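PDB 5T9X: glycoside Hydrolase from Bacteroides uniformis, which probably hydrolyses agarose or a related red-algal galactan, as a family 16 glycoside hydrolase of a human gut symbiont. Local coordinates for residues His207-His219 with Ser237-Asn249. Residues are numbered along the deposited sequence; the frame is centred on the assembly and turned at random.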
loop_
_atom_site.group_PDB
_atom_site.type_symbol
_atom_site.label_atom_id
_atom_site.label_comp_id
_atom_site.label_asym_id
_atom_site.label_seq_id
_atom_site.Cartn_x
_atom_site.Cartn_y
_atom_site.Cartn_z
ATOM N N HIS A 207 21.451 11.704 -3.976
ATOM C CA HIS A 207 20.570 11.478 -2.819
ATOM C C HIS A 207 20.961 10.245 -1.947
ATOM O O HIS A 207 21.523 9.245 -2.426
ATOM C CB HIS A 207 19.101 11.300 -3.307
ATOM C CG HIS A 207 18.476 12.520 -3.935
ATOM N ND1 HIS A 207 17.936 13.552 -3.193
ATOM C CD2 HIS A 207 18.251 12.838 -5.236
ATOM C CE1 HIS A 207 17.437 14.469 -4.008
ATOM N NE2 HIS A 207 17.618 14.062 -5.253
ATOM N N LYS A 208 20.652 10.341 -0.653
ATOM C CA LYS A 208 20.373 9.161 0.175
ATOM C C LYS A 208 18.837 8.936 0.095
ATOM O O LYS A 208 18.059 9.898 -0.005
ATOM C CB LYS A 208 20.853 9.379 1.615
ATOM N N PHE A 209 18.414 7.674 0.063
ATOM C CA PHE A 209 16.991 7.324 0.119
ATOM C C PHE A 209 16.651 6.598 1.425
ATOM O O PHE A 209 17.516 6.016 2.082
ATOM C CB PHE A 209 16.597 6.475 -1.081
ATOM C CG PHE A 209 16.598 7.227 -2.380
ATOM C CD1 PHE A 209 15.423 7.713 -2.918
ATOM C CD2 PHE A 209 17.790 7.463 -3.062
ATOM C CE1 PHE A 209 15.428 8.420 -4.120
ATOM C CE2 PHE A 209 17.809 8.162 -4.264
ATOM C CZ PHE A 209 16.625 8.642 -4.799
ATOM N N TYR A 210 15.382 6.655 1.809
ATOM C CA TYR A 210 14.912 5.946 3.007
ATOM C C TYR A 210 15.022 4.431 2.778
ATOM O O TYR A 210 14.700 3.910 1.695
ATOM C CB TYR A 210 13.479 6.382 3.398
ATOM C CG TYR A 210 13.389 7.756 4.086
ATOM C CD1 TYR A 210 13.862 7.942 5.387
ATOM C CD2 TYR A 210 12.824 8.847 3.454
ATOM C CE1 TYR A 210 13.765 9.179 6.034
ATOM C CE2 TYR A 210 12.729 10.085 4.081
ATOM C CZ TYR A 210 13.201 10.256 5.374
ATOM O OH TYR A 210 13.127 11.492 6.010
ATOM N N GLY A 211 15.514 3.749 3.808
ATOM C CA GLY A 211 15.927 2.349 3.708
ATOM C C GLY A 211 14.939 1.330 4.252
ATOM O O GLY A 211 13.789 1.657 4.539
ATOM N N PRO A 212 15.399 0.079 4.419
ATOM C CA PRO A 212 14.539 -1.034 4.774
ATOM C C PRO A 212 14.184 -1.127 6.254
ATOM O O PRO A 212 13.521 -2.089 6.660
ATOM C CB PRO A 212 15.370 -2.244 4.332
ATOM C CG PRO A 212 16.779 -1.813 4.542
ATOM C CD PRO A 212 16.789 -0.361 4.167
ATOM N N ASP A 213 14.653 -0.166 7.049
ATOM C CA ASP A 213 14.191 0.040 8.428
ATOM C C ASP A 213 12.971 0.991 8.535
ATOM O O ASP A 213 12.521 1.300 9.663
ATOM C CB ASP A 213 15.346 0.557 9.309
ATOM C CG ASP A 213 15.841 1.957 8.904
ATOM O OD1 ASP A 213 15.817 2.337 7.690
ATOM O OD2 ASP A 213 16.303 2.684 9.812
ATOM N N ARG A 214 12.438 1.438 7.389
ATOM C CA ARG A 214 11.330 2.412 7.361
ATOM C C ARG A 214 10.091 1.887 6.681
ATOM O O ARG A 214 10.153 1.162 5.672
ATOM C CB ARG A 214 11.705 3.705 6.627
ATOM C CG ARG A 214 12.948 4.395 7.128
ATOM C CD ARG A 214 12.713 5.314 8.297
ATOM N NE ARG A 214 13.987 5.916 8.667
ATOM C CZ ARG A 214 14.153 7.103 9.249
ATOM N NH1 ARG A 214 13.118 7.876 9.579
ATOM N NH2 ARG A 214 15.392 7.528 9.517
ATOM N N ILE A 215 8.962 2.317 7.229
ATOM C CA ILE A 215 7.672 2.249 6.545
ATOM C C ILE A 215 7.162 3.689 6.436
ATOM O O ILE A 215 7.176 4.418 7.413
ATOM C CB ILE A 215 6.658 1.418 7.334
ATOM C CG1 ILE A 215 7.238 0.057 7.706
ATOM C CG2 ILE A 215 5.380 1.211 6.511
ATOM C CD1 ILE A 215 6.411 -0.642 8.764
ATOM N N HIS A 216 6.726 4.081 5.243
ATOM C CA HIS A 216 6.075 5.374 5.024
ATOM C C HIS A 216 4.600 5.279 5.369
ATOM O O HIS A 216 3.870 4.546 4.729
ATOM C CB HIS A 216 6.235 5.791 3.562
ATOM C CG HIS A 216 5.919 7.227 3.299
ATOM N ND1 HIS A 216 5.339 7.652 2.123
ATOM C CD2 HIS A 216 6.105 8.337 4.048
ATOM C CE1 HIS A 216 5.178 8.964 2.160
ATOM N NE2 HIS A 216 5.636 9.403 3.316
ATOM N N LEU A 217 4.196 6.022 6.390
ATOM C CA LEU A 217 2.829 6.118 6.851
ATOM C C LEU A 217 2.328 7.517 6.485
ATOM O O LEU A 217 2.739 8.514 7.081
ATOM C CB LEU A 217 2.788 5.963 8.353
ATOM C CG LEU A 217 3.459 4.724 8.916
ATOM C CD1 LEU A 217 3.567 4.852 10.419
ATOM C CD2 LEU A 217 2.693 3.449 8.554
ATOM N N SER A 218 1.439 7.596 5.513
ATOM C CA SER A 218 1.072 8.868 4.956
ATOM C C SER A 218 -0.338 8.889 4.394
ATOM O O SER A 218 -1.065 7.913 4.456
ATOM C CB SER A 218 2.065 9.223 3.842
ATOM O OG SER A 218 2.159 10.635 3.694
ATOM N N HIS A 219 -0.705 10.047 3.880
ATOM C CA HIS A 219 -1.926 10.219 3.117
ATOM C C HIS A 219 -1.685 11.377 2.157
ATOM O O HIS A 219 -0.738 12.143 2.365
ATOM C CB HIS A 219 -3.111 10.490 4.069
ATOM C CG HIS A 219 -3.161 11.876 4.601
ATOM N ND1 HIS A 219 -2.490 12.257 5.734
ATOM C CD2 HIS A 219 -3.833 12.969 4.174
ATOM C CE1 HIS A 219 -2.735 13.535 5.978
ATOM N NE2 HIS A 219 -3.549 13.989 5.045
ATOM N N SER A 237 6.481 10.555 9.655
ATOM C CA SER A 237 5.875 9.939 8.493
ATOM C C SER A 237 6.706 8.810 7.946
ATOM O O SER A 237 6.162 7.944 7.286
ATOM C CB SER A 237 5.587 10.967 7.399
ATOM O OG SER A 237 6.747 11.642 6.971
ATOM N N TRP A 238 8.015 8.814 8.197
ATOM C CA TRP A 238 8.860 7.666 7.847
ATOM C C TRP A 238 9.210 6.899 9.117
ATOM O O TRP A 238 10.180 7.222 9.792
ATOM C CB TRP A 238 10.099 8.081 7.054
ATOM C CG TRP A 238 9.769 8.544 5.676
ATOM C CD1 TRP A 238 9.409 9.791 5.327
ATOM C CD2 TRP A 238 9.730 7.762 4.487
ATOM N NE1 TRP A 238 9.171 9.858 3.972
ATOM C CE2 TRP A 238 9.348 8.622 3.438
ATOM C CE3 TRP A 238 9.976 6.427 4.206
ATOM C CZ2 TRP A 238 9.220 8.200 2.123
ATOM C CZ3 TRP A 238 9.848 5.990 2.902
ATOM C CH2 TRP A 238 9.474 6.884 1.866
ATOM N N TYR A 239 8.386 5.882 9.406
ATOM C CA TYR A 239 8.406 5.170 10.662
ATOM C C TYR A 239 9.562 4.203 10.770
ATOM O O TYR A 239 9.749 3.348 9.933
ATOM C CB TYR A 239 7.095 4.391 10.897
ATOM C CG TYR A 239 7.100 3.703 12.231
ATOM C CD1 TYR A 239 7.119 4.454 13.406
ATOM C CD2 TYR A 239 7.173 2.320 12.329
ATOM C CE1 TYR A 239 7.184 3.848 14.654
ATOM C CE2 TYR A 239 7.233 1.688 13.566
ATOM C CZ TYR A 239 7.244 2.462 14.736
ATOM O OH TYR A 239 7.294 1.862 15.979
ATOM N N LYS A 240 10.291 4.340 11.859
ATOM C CA LYS A 240 11.405 3.479 12.232
ATOM C C LYS A 240 11.100 3.107 13.665
ATOM O O LYS A 240 10.719 3.990 14.424
ATOM C CB LYS A 240 12.662 4.337 12.191
ATOM C CG LYS A 240 13.983 3.624 12.171
ATOM C CD LYS A 240 15.088 4.500 12.786
ATOM C CE LYS A 240 15.201 5.879 12.130
ATOM N NZ LYS A 240 15.931 6.949 12.883
ATOM N N ASP A 241 11.204 1.833 14.037
ATOM C CA ASP A 241 11.108 1.480 15.478
ATOM C C ASP A 241 12.459 1.564 16.187
ATOM O O ASP A 241 13.526 1.672 15.551
ATOM C CB ASP A 241 10.344 0.154 15.768
ATOM C CG ASP A 241 11.118 -1.133 15.408
ATOM O OD1 ASP A 241 12.312 -1.110 14.960
ATOM O OD2 ASP A 241 10.459 -2.203 15.560
ATOM N N VAL A 242 12.381 1.543 17.507
ATOM C CA VAL A 242 13.554 1.719 18.353
ATOM C C VAL A 242 14.642 0.634 18.188
ATOM O O VAL A 242 15.812 0.932 18.334
ATOM C CB VAL A 242 13.142 1.920 19.830
ATOM C CG1 VAL A 242 12.270 0.760 20.325
ATOM C CG2 VAL A 242 14.384 2.124 20.692
ATOM N N ASN A 243 14.248 -0.582 17.809
ATOM C CA ASN A 243 15.172 -1.723 17.612
ATOM C C ASN A 243 15.829 -1.778 16.254
ATOM O O ASN A 243 16.662 -2.625 16.042
ATOM C CB ASN A 243 14.436 -3.057 17.786
ATOM C CG ASN A 243 13.621 -3.107 19.065
ATOM O OD1 ASN A 243 12.425 -2.755 19.070
ATOM N ND2 ASN A 243 14.270 -3.497 20.170
ATOM N N GLY A 244 15.429 -0.913 15.329
ATOM C CA GLY A 244 15.893 -0.977 13.950
ATOM C C GLY A 244 15.356 -2.170 13.169
ATOM O O GLY A 244 16.062 -2.706 12.325
ATOM N N THR A 245 14.111 -2.577 13.422
ATOM C CA THR A 245 13.517 -3.685 12.683
ATOM C C THR A 245 13.580 -3.482 11.159
ATOM O O THR A 245 13.155 -2.441 10.625
ATOM C CB THR A 245 12.049 -3.881 13.062
ATOM O OG1 THR A 245 11.965 -4.062 14.465
ATOM C CG2 THR A 245 11.455 -5.103 12.379
ATOM N N ILE A 246 14.116 -4.494 10.489
ATOM C CA ILE A 246 14.174 -4.571 9.052
ATOM C C ILE A 246 12.913 -5.306 8.615
ATOM O O ILE A 246 12.878 -6.545 8.666
ATOM C CB ILE A 246 15.432 -5.362 8.583
ATOM C CG1 ILE A 246 16.729 -4.815 9.246
ATOM C CG2 ILE A 246 15.534 -5.412 7.053
ATOM C CD1 ILE A 246 16.936 -3.315 9.138
ATOM N N TRP A 247 11.919 -4.551 8.131
ATOM C CA TRP A 247 10.552 -5.054 7.902
ATOM C C TRP A 247 10.435 -6.189 6.840
ATOM O O TRP A 247 9.622 -7.097 6.983
ATOM C CB TRP A 247 9.594 -3.872 7.579
ATOM C CG TRP A 247 9.667 -2.765 8.617
ATOM C CD1 TRP A 247 10.326 -1.572 8.494
ATOM C CD2 TRP A 247 9.120 -2.780 9.948
ATOM N NE1 TRP A 247 10.205 -0.838 9.648
ATOM C CE2 TRP A 247 9.479 -1.557 10.561
ATOM C CE3 TRP A 247 8.349 -3.688 10.663
ATOM C CZ2 TRP A 247 9.093 -1.226 11.865
ATOM C CZ3 TRP A 247 7.960 -3.364 11.953
ATOM C CH2 TRP A 247 8.335 -2.140 12.542
ATOM N N ARG A 248 11.228 -6.098 5.778
ATOM C CA ARG A 248 11.501 -7.177 4.806
ATOM C C ARG A 248 11.597 -8.619 5.367
ATOM O O ARG A 248 11.219 -9.593 4.712
ATOM C CB ARG A 248 12.850 -6.831 4.138
ATOM C CG ARG A 248 13.622 -7.994 3.521
ATOM C CD ARG A 248 15.068 -7.991 3.941
ATOM N NE ARG A 248 15.707 -6.835 3.368
ATOM C CZ ARG A 248 16.924 -6.403 3.662
ATOM N NH1 ARG A 248 17.693 -7.011 4.546
ATOM N NH2 ARG A 248 17.363 -5.321 3.038
ATOM N N ASN A 249 12.166 -8.753 6.551
ATOM C CA ASN A 249 12.514 -10.068 7.079
ATOM C C ASN A 249 11.361 -10.902 7.582
ATOM O O ASN A 249 11.542 -12.072 7.812
ATOM C CB ASN A 249 13.579 -9.937 8.189
ATOM C CG ASN A 249 14.928 -9.466 7.653
ATOM O OD1 ASN A 249 15.236 -9.591 6.469
ATOM N ND2 ASN A 249 15.735 -8.917 8.533
HETATM O O HOH W 1 12.120 -3.641 4.770
HETATM O O HOH W 2 12.658 -0.182 11.984
#
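W238 lies sandwiched between Y210 and H216, the aromatic centre of a contact at the open end of the antiparallel hairpin 215-224/227-239, in the curved sheets of what is probably the beta-jelly-roll of family 16 glycoside hydrolases. The Y210 ring covers one indole face, stacked face-to-face on the five-membered ring with centroids 3.8 Å apart and planes at 12°. On the opposite face H216 makes an offset stack with the six-membered ring, its CD2 3.3 Å from W238 CE2. H216 CG stands anti to the backbone N (chi1 -165°), which brings the imidazole over the indole; H216 CB makes a separate CH-pi contact, 3.7 Å from the centroid of the W238 six-membered ring. E194 takes ND1 of H216 in a hydrogen bond and probably fixes the imidazole's rotation. On the sheet face of I215 and Y239, L217 CD1 packs against Y239 CB. I215 lays CG1 and CD1 over W247, with CG1 3.6 Å from the centroid of the five-membered ring, while H252 meets this indole edge-to-face. Between these layers the strands pair I215 with Y239 through two hydrogen bonds, and L217 N adds a third to S237 O. Beyond the pairing, the type I turn G211-R214 presents P212 O to W247 N (3.3 Å); water 1 joins the same oxygen to R248 N. R248 itself turns to a salt bridge with D199. D213 O receives a weak bond from W247 NE1. At the outer edge the R214 guanidinium is layered between Y210 CE1 and K240 CE, a placement that leaves the like charges of R214 NH2 and K240 NZ 3.5 Å apart. R214 NH1 reaches W238 O at 3.0 Å, with that oxygen near the guanidinium plane and the donor tilted 28° from the carbonyl plane.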